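PDB 2YZH: probable thiol peroxidase from Aquifex aeolicus, which probably reduces hydrogen peroxide and organic hydroperoxides to water and alcohols, drawing on thioredoxin, and so protects the cell against oxidative stress. Local coordinates for residues 136-141 with 145-150; 62-67 with 94-99. All blocks are in the same frame, centred on the assembly; numbering follows the deposited sequence.

Contact 1: residues 136-141 with 145-150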
# COMPACT_ATOMS: atom_id res chain seq x y z
N VAL D 136 -11.73 -16.30 -11.74
CA VAL D 136 -11.33 -17.65 -11.37
C VAL D 136 -10.06 -18.02 -12.11
O VAL D 136 -9.93 -17.78 -13.31
CB VAL D 136 -12.41 -18.69 -11.74
CG1 VAL D 136 -11.92 -20.09 -11.35
CG2 VAL D 136 -13.70 -18.37 -11.01
N PHE D 137 -9.11 -18.58 -11.37
CA PHE D 137 -7.84 -19.00 -11.93
C PHE D 137 -7.63 -20.44 -11.53
O PHE D 137 -8.00 -20.84 -10.43
CB PHE D 137 -6.68 -18.18 -11.35
CG PHE D 137 -6.78 -16.71 -11.63
CD1 PHE D 137 -6.33 -16.20 -12.84
CD2 PHE D 137 -7.36 -15.85 -10.70
CE1 PHE D 137 -6.47 -14.84 -13.13
CE2 PHE D 137 -7.50 -14.50 -10.98
CZ PHE D 137 -7.06 -13.99 -12.20
N ILE D 138 -7.05 -21.23 -12.43
CA ILE D 138 -6.73 -22.61 -12.11
C ILE D 138 -5.26 -22.73 -12.42
O ILE D 138 -4.82 -22.42 -13.53
CB ILE D 138 -7.54 -23.61 -12.96
CG1 ILE D 138 -9.04 -23.43 -12.67
CG2 ILE D 138 -7.13 -25.03 -12.59
CD1 ILE D 138 -9.93 -24.34 -13.51
N ILE D 139 -4.49 -23.15 -11.42
CA ILE D 139 -3.05 -23.29 -11.55
C ILE D 139 -2.67 -24.76 -11.59
O ILE D 139 -3.13 -25.54 -10.75
CB ILE D 139 -2.33 -22.62 -10.35
CG1 ILE D 139 -2.92 -21.22 -10.10
CG2 ILE D 139 -0.84 -22.56 -10.59
CD1 ILE D 139 -2.96 -20.32 -11.33
N ASP D 140 -1.83 -25.15 -12.55
CA ASP D 140 -1.42 -26.55 -12.64
C ASP D 140 -0.28 -26.85 -11.67
O ASP D 140 0.25 -25.94 -11.01
CB ASP D 140 -1.01 -26.92 -14.07
CG ASP D 140 0.17 -26.11 -14.59
OD1 ASP D 140 1.05 -25.73 -13.78
OD2 ASP D 140 0.23 -25.88 -15.81
N LYS D 141 0.10 -28.12 -11.57
CA LYS D 141 1.17 -28.53 -10.67
C LYS D 141 2.51 -27.88 -10.99
O LYS D 141 3.40 -27.86 -10.14
CB LYS D 141 1.34 -30.05 -10.69
CG LYS D 141 0.20 -30.83 -10.06
CD LYS D 141 0.53 -32.31 -10.05
CE LYS D 141 -0.52 -33.12 -9.32
NZ LYS D 141 -0.19 -34.58 -9.36
N VAL D 145 -0.46 -20.77 -14.94
CA VAL D 145 -1.88 -20.48 -15.05
C VAL D 145 -2.38 -21.37 -16.19
O VAL D 145 -1.95 -21.24 -17.33
CB VAL D 145 -2.13 -19.01 -15.41
CG1 VAL D 145 -3.62 -18.76 -15.56
CG2 VAL D 145 -1.53 -18.10 -14.34
N ALA D 146 -3.29 -22.28 -15.88
CA ALA D 146 -3.82 -23.20 -16.88
C ALA D 146 -5.20 -22.80 -17.37
O ALA D 146 -5.67 -23.32 -18.38
CB ALA D 146 -3.86 -24.61 -16.30
N TYR D 147 -5.83 -21.88 -16.66
CA TYR D 147 -7.18 -21.43 -17.01
C TYR D 147 -7.50 -20.10 -16.35
O TYR D 147 -7.03 -19.82 -15.24
CB TYR D 147 -8.19 -22.48 -16.54
CG TYR D 147 -9.64 -22.06 -16.60
CD1 TYR D 147 -10.41 -22.28 -17.74
CD2 TYR D 147 -10.24 -21.44 -15.50
CE1 TYR D 147 -11.75 -21.91 -17.78
CE2 TYR D 147 -11.58 -21.06 -15.54
CZ TYR D 147 -12.33 -21.30 -16.68
OH TYR D 147 -13.65 -20.94 -16.71
N VAL D 148 -8.30 -19.28 -17.02
CA VAL D 148 -8.70 -17.99 -16.47
C VAL D 148 -10.13 -17.65 -16.88
O VAL D 148 -10.56 -17.94 -18.00
CB VAL D 148 -7.80 -16.82 -16.95
CG1 VAL D 148 -6.35 -17.07 -16.55
CG2 VAL D 148 -7.91 -16.66 -18.46
N GLN D 149 -10.87 -17.04 -15.96
CA GLN D 149 -12.22 -16.59 -16.25
C GLN D 149 -12.46 -15.29 -15.50
O GLN D 149 -12.41 -15.25 -14.27
CB GLN D 149 -13.28 -17.61 -15.84
CG GLN D 149 -14.69 -17.05 -16.04
CD GLN D 149 -15.81 -17.95 -15.54
OE1 GLN D 149 -16.93 -17.48 -15.32
NE2 GLN D 149 -15.52 -19.23 -15.37
N LEU D 150 -12.68 -14.22 -16.25
CA LEU D 150 -12.97 -12.93 -15.65
C LEU D 150 -14.43 -12.65 -15.96
O LEU D 150 -14.79 -12.46 -17.12
CB LEU D 150 -12.10 -11.83 -16.27
CG LEU D 150 -12.42 -10.42 -15.77
CD1 LEU D 150 -12.09 -10.32 -14.28
CD2 LEU D 150 -11.63 -9.39 -16.56
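Ile-138 lies against the ring of Tyr-147 on one face of a two-stranded antiparallel ribbon, its CD1 approaching ring atom CD2 at 3.5 Å while CG1 follows at 3.7 Å from the same CD2. The isoleucine thus brings its longer branch obliquely to the ring. Tyr-147 has CG anti to its own N (chi1 169°), which runs the ring along the ribbon until CE2 nears Val-136 CG1. Its hydroxyl accepts Gln-149 NE2 at 2.9 Å, tilted from the amide plane, and is also bonded to Glu-162 of helix 160-170; the amide's OE1 takes the N-H of Asn-159. Strands 135-139 and 145-150 are the hairpin that ends the central sheet of the thioredoxin fold, and the helix that follows packs on this face through Val-163, Lys-166 and Leu-170. On the other face, Phe-137 CD1 meets Val-148 CG1 at 3.8 Å, the ring also lying edge-to-face with Tyr-119. Ile-139 bends back through chi2 -52° and thereby brings CD1 to 4.0 Å from Val-145 CG2. A classic beta bulge separates these last pairs: Ile-138 O receives Ala-146 N at 2.8 Å and, weakly, Tyr-147 N at 3.3 Å, whereas Val-136 and Gln-149 exchange two regular backbone bonds.

Contact 2: residues 62-67 with 94-99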
# COMPACT_ATOMS: atom_id res chain seq x y z
N VAL D 62 -24.30 -11.85 -3.94
CA VAL D 62 -23.72 -12.55 -5.08
C VAL D 62 -22.48 -13.37 -4.72
O VAL D 62 -22.36 -14.53 -5.13
CB VAL D 62 -23.35 -11.57 -6.21
CG1 VAL D 62 -22.68 -12.31 -7.36
CG2 VAL D 62 -24.62 -10.87 -6.70
N CYS D 63 -21.57 -12.78 -3.95
CA CYS D 63 -20.36 -13.49 -3.56
C CYS D 63 -20.68 -14.67 -2.63
O CYS D 63 -20.03 -15.71 -2.68
CB CYS D 63 -19.38 -12.52 -2.89
SG CYS D 63 -18.90 -11.11 -3.94
N GLU D 64 -21.68 -14.49 -1.77
CA GLU D 64 -22.07 -15.56 -0.85
C GLU D 64 -22.61 -16.74 -1.64
O GLU D 64 -22.28 -17.89 -1.37
CB GLU D 64 -23.12 -15.05 0.14
CG GLU D 64 -22.58 -14.07 1.16
CD GLU D 64 -23.64 -13.54 2.10
OE1 GLU D 64 -23.29 -12.78 3.03
OE2 GLU D 64 -24.83 -13.89 1.92
N THR D 65 -23.44 -16.43 -2.63
CA THR D 65 -24.04 -17.45 -3.50
C THR D 65 -22.96 -18.19 -4.29
O THR D 65 -23.00 -19.42 -4.42
CB THR D 65 -25.04 -16.81 -4.49
OG1 THR D 65 -26.18 -16.33 -3.76
CG2 THR D 65 -25.49 -17.83 -5.52
N GLU D 66 -22.01 -17.43 -4.82
CA GLU D 66 -20.93 -18.02 -5.61
C GLU D 66 -20.11 -18.98 -4.74
O GLU D 66 -19.80 -20.09 -5.15
CB GLU D 66 -20.02 -16.93 -6.16
CG GLU D 66 -19.02 -17.46 -7.18
CD GLU D 66 -17.93 -16.46 -7.52
OE1 GLU D 66 -18.18 -15.24 -7.42
OE2 GLU D 66 -16.83 -16.90 -7.90
N THR D 67 -19.75 -18.52 -3.54
CA THR D 67 -18.96 -19.33 -2.62
C THR D 67 -19.67 -20.60 -2.17
O THR D 67 -19.05 -21.66 -2.07
CB THR D 67 -18.56 -18.51 -1.38
OG1 THR D 67 -17.89 -17.31 -1.80
CG2 THR D 67 -17.62 -19.32 -0.49
N LYS D 94 -14.56 -15.21 8.81
CA LYS D 94 -14.82 -16.24 9.82
C LYS D 94 -16.32 -16.33 10.09
O LYS D 94 -16.89 -17.42 10.12
CB LYS D 94 -14.08 -15.91 11.11
CG LYS D 94 -14.11 -17.04 12.14
CD LYS D 94 -13.33 -16.67 13.39
CE LYS D 94 -13.21 -17.85 14.34
NZ LYS D 94 -12.47 -18.98 13.69
N ARG D 95 -16.96 -15.17 10.26
CA ARG D 95 -18.39 -15.12 10.53
C ARG D 95 -19.15 -15.73 9.36
O ARG D 95 -20.16 -16.42 9.55
CB ARG D 95 -18.82 -13.67 10.73
CG ARG D 95 -17.91 -12.90 11.68
CD ARG D 95 -18.47 -12.80 13.09
NE ARG D 95 -19.20 -11.55 13.27
CZ ARG D 95 -19.61 -11.08 14.44
NH1 ARG D 95 -19.37 -11.76 15.55
NH2 ARG D 95 -20.25 -9.92 14.50
N PHE D 96 -18.66 -15.49 8.14
CA PHE D 96 -19.29 -16.03 6.95
C PHE D 96 -19.28 -17.55 6.97
O PHE D 96 -20.32 -18.20 6.85
CB PHE D 96 -18.56 -15.55 5.69
CG PHE D 96 -19.05 -16.22 4.43
CD1 PHE D 96 -20.28 -15.88 3.88
CD2 PHE D 96 -18.29 -17.20 3.81
CE1 PHE D 96 -20.75 -16.53 2.73
CE2 PHE D 96 -18.75 -17.85 2.67
CZ PHE D 96 -19.98 -17.51 2.13
N CYS D 97 -18.08 -18.12 7.13
CA CYS D 97 -17.93 -19.57 7.17
C CYS D 97 -18.82 -20.20 8.23
O CYS D 97 -19.42 -21.25 8.00
CB CYS D 97 -16.48 -19.95 7.44
SG CYS D 97 -15.38 -19.56 6.08
N GLU D 98 -18.89 -19.55 9.39
CA GLU D 98 -19.71 -20.06 10.48
C GLU D 98 -21.19 -20.06 10.11
O GLU D 98 -21.91 -21.01 10.41
CB GLU D 98 -19.48 -19.22 11.74
CG GLU D 98 -18.05 -19.31 12.27
CD GLU D 98 -17.86 -18.58 13.59
OE1 GLU D 98 -18.62 -18.88 14.54
OE2 GLU D 98 -16.96 -17.73 13.69
N SER D 99 -21.64 -19.00 9.44
CA SER D 99 -23.04 -18.89 9.05
C SER D 99 -23.42 -19.74 7.84
O SER D 99 -24.56 -20.21 7.75
CB SER D 99 -23.39 -17.43 8.75
OG SER D 99 -23.21 -16.62 9.90
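Phe-96 reaches from helix 90-100 to helix 61-73 and sets its ring against Glu-64 and Thr-67, residues nearly one turn apart. CG of the phenylalanine is anti to its backbone N (chi1 172°), a setting that directs the ring toward helix 61-73. Along 62-67, Cys-63 comes first. It is the predicted peroxidatic cysteine, in the first turn of its helix, and its side chain lies beside Pro-56 and Arg-134 instead of meeting the second helix. Glu-64 next offers its aliphatic part: CG is 3.4 Å and CB 3.8 Å from Phe-96 CE1, an oblique approach in which chain and ring slide past each other in opposite directions. Beyond CG the chain is extended, and the carboxylate plane stands 34° from that of the ring. Glu-66 turns elsewhere, to a salt bridge with Arg-134. Thr-67 then meets the ring at its edge, CG2 lying 3.7 Å from Phe-96 CE2, with CB 3.9 Å from CZ. Its hydroxyl, beside the backbone N, donates to Cys-63 O at 2.8 Å; the backbone N of Thr-67 reaches that oxygen from the opposite face of the carbonyl plane. The hydroxyl bond favours the rotation that turns CG2 to the ring, and with the helical N-H bond it puts two donors on Cys-63 O. Phe-96 also stacks on Phe-100, and Arg-95 forms a salt bridge with Glu-64 of the second subunit. Cys-97, the predicted redox partner, has its SG 13.6 Å from Cys-63 SG, and no disulfide is present. With only apolar contacts here, no hydrogen bond between 62-67 and 94-99 would be lost if the helices separated, although the Arg-95 salt bridge could be affected; this is consistent with the rearrangement that an atypical 2-Cys peroxiredoxin needs to form its disulfide.

The two contacts share no helix or strand and lie on opposite sides of the chain's centre, with their own centres about 22 Å apart and their nearest atoms about 5 Å apart. Both are largely buried, yet contact 1 covers 472 Å² against 142 Å² for contact 2. The hairpin of contact 1 combines a ladder of backbone bonds with apolar pairs on both faces; contact 2 depends on a single aromatic ring between helices beside the redox site. Their nearest approach is between the side chains of Val-136 and Glu-66, while that of Val-136 is about 11 Å from the side chain of Cys-63. The second subunit meets contact 2 alone.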